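Local coordinates for protein obscurin (Homo sapiens, PDB 4C4K) that probably serves as a giant muscle scaffold and signalling protein with a serine/threonine kinase activity, this fragment being its first immunoglobulin domain, at residues D21-C26 against R61-D66. Numbering follows the deposited sequence.
With EDO (1,2-ethanediol), chain G; EDO (1,2-ethanediol), chain D; EDO (1,2-ethanediol), chain F.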
# COMPACT_ATOMS: atom_id res chain seq x y z
N ASP A 21 -5.35 -10.30 19.88
CA ASP A 21 -5.68 -8.99 19.29
C ASP A 21 -4.58 -8.48 18.39
O ASP A 21 -3.40 -8.76 18.64
CB ASP A 21 -5.95 -7.97 20.41
CG ASP A 21 -6.88 -8.47 21.50
OD1 ASP A 21 -8.10 -8.44 21.29
OD2 ASP A 21 -6.38 -9.04 22.48
N ALA A 22 -4.96 -7.69 17.37
CA ALA A 22 -4.01 -7.11 16.46
C ALA A 22 -4.29 -5.62 16.30
O ALA A 22 -5.42 -5.20 16.47
CB ALA A 22 -4.08 -7.80 15.10
N THR A 23 -3.27 -4.84 15.96
CA THR A 23 -3.43 -3.43 15.66
C THR A 23 -2.63 -3.14 14.43
O THR A 23 -1.51 -3.64 14.26
CB THR A 23 -3.26 -2.49 16.87
OG1 THR A 23 -3.70 -1.20 16.50
CG2 THR A 23 -1.84 -2.40 17.35
N LEU A 24 -3.25 -2.39 13.52
CA LEU A 24 -2.74 -1.99 12.22
C LEU A 24 -2.70 -0.47 12.24
O LEU A 24 -3.68 0.17 12.61
CB LEU A 24 -3.71 -2.50 11.12
CG LEU A 24 -3.55 -3.98 10.62
CD1 LEU A 24 -3.65 -5.02 11.73
CD2 LEU A 24 -4.56 -4.30 9.56
N SER A 25 -1.56 0.11 11.88
CA SER A 25 -1.43 1.56 11.87
C SER A 25 -0.52 2.08 10.78
O SER A 25 0.34 1.35 10.26
CB SER A 25 -0.92 2.07 13.23
OG SER A 25 0.42 1.66 13.40
N CYS A 26 -0.72 3.35 10.43
CA CYS A 26 0.12 4.09 9.49
C CYS A 26 -0.02 5.59 9.66
O CYS A 26 -1.00 6.07 10.21
CB CYS A 26 -0.12 3.66 8.05
SG CYS A 26 -1.85 3.71 7.57
N ARG A 61 -5.47 4.20 12.80
CA ARG A 61 -5.43 2.87 13.36
C ARG A 61 -6.69 2.05 13.09
O ARG A 61 -7.82 2.56 13.10
CB ARG A 61 -5.20 3.01 14.89
CG ARG A 61 -4.96 1.71 15.67
CD ARG A 61 -4.53 1.98 17.12
NE ARG A 61 -3.36 2.88 17.14
CZ ARG A 61 -2.11 2.52 16.86
NH1 ARG A 61 -1.81 1.24 16.67
NH2 ARG A 61 -1.15 3.42 16.84
N LEU A 62 -6.46 0.75 12.87
CA LEU A 62 -7.44 -0.32 12.82
C LEU A 62 -7.02 -1.37 13.85
O LEU A 62 -6.00 -2.03 13.66
CB LEU A 62 -7.57 -0.96 11.43
CG LEU A 62 -8.51 -2.22 11.37
CD1 LEU A 62 -9.93 -1.92 11.94
CD2 LEU A 62 -8.59 -2.76 9.96
N THR A 63 -7.80 -1.52 14.94
CA THR A 63 -7.51 -2.55 15.94
C THR A 63 -8.53 -3.65 15.78
O THR A 63 -9.71 -3.37 15.66
CB THR A 63 -7.54 -1.97 17.38
OG1 THR A 63 -6.53 -0.98 17.48
CG2 THR A 63 -7.32 -3.04 18.45
N ILE A 64 -8.07 -4.90 15.78
CA ILE A 64 -8.97 -6.06 15.65
C ILE A 64 -8.92 -6.83 16.94
O ILE A 64 -7.84 -7.27 17.33
CB ILE A 64 -8.60 -6.95 14.41
CG1 ILE A 64 -8.51 -6.06 13.14
CG2 ILE A 64 -9.64 -8.08 14.22
CD1 ILE A 64 -7.83 -6.72 11.88
N LEU A 65 -10.09 -7.00 17.59
CA LEU A 65 -10.17 -7.68 18.86
C LEU A 65 -10.67 -9.09 18.69
O LEU A 65 -11.44 -9.37 17.76
CB LEU A 65 -11.08 -6.92 19.82
CG LEU A 65 -10.72 -5.44 20.13
CD1 LEU A 65 -11.70 -4.86 21.15
CD2 LEU A 65 -9.30 -5.33 20.73
N ASP A 66 -10.24 -9.99 19.58
CA ASP A 66 -10.69 -11.38 19.59
C ASP A 66 -10.53 -12.06 18.23
O ASP A 66 -11.50 -12.56 17.67
CB ASP A 66 -12.14 -11.47 20.11
CG ASP A 66 -12.46 -12.79 20.77
OD1 ASP A 66 -11.49 -13.54 21.10
OD2 ASP A 66 -13.66 -13.08 20.98
C1 EDO G . -4.87 6.42 16.94
O1 EDO G . -5.09 5.22 17.65
C2 EDO G . -3.51 6.28 16.29
O2 EDO G . -2.54 5.98 17.31
C1 EDO D . -2.34 -10.65 23.73
O1 EDO D . -3.44 -10.68 24.63
C2 EDO D . -2.36 -9.31 22.97
O2 EDO D . -3.53 -9.29 22.20
C1 EDO F . -9.59 6.01 11.11
O1 EDO F . -10.31 6.97 10.36
C2 EDO F . -8.93 5.03 10.11
O2 EDO F . -8.18 4.09 10.85
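The R61 guanidinium lies over S25, whose CB sits beneath one of its faces, 3.6 Å from NH1, while T23 OG1 comes in at the edge. NH1 donates to that hydroxyl at 3.1 Å, almost exactly in the guanidinium plane and nearly straight (165°). The other edge, NE and NH2, is taken by a 1,2-ethanediol, probably from the crystallisation liquor. R61 leaves its strand with CG anti to the backbone N (chi1 -173°) and then bends at chi3 (-54°), which brings the planar group back across the neighbouring strand. T23 OG1 also meets T63 OG1 at 3.0 Å, so one hydroxyl joins arginine and threonine on the face formed by T23, S25, R61 and T63. The carboxylate of D21 works at the far end: D66 N reaches OD1 at 3.1 Å from above the carboxylate plane, and L65 CD2 packs against the same oxygen.

Between these ends the strands run antiparallel. A22 and I64 exchange two backbone bonds, as do L24 and L62, and both pairs turn their side chains to the opposite face, where L24 CB and L62 CB stand 4.2 Å apart. There L24, L62 and I64 touch Y75 of strand 73-80 in the facing sheet, and C26 packs on C77, the arrangement of an immunoglobulin I-set sandwich, with 22-31 and 59-64 as its B and E strands. The chemistry is thus divided by face: apolar side chains fill the core between the sheets, while hydroxyls and a guanidinium link the strands on the outer side.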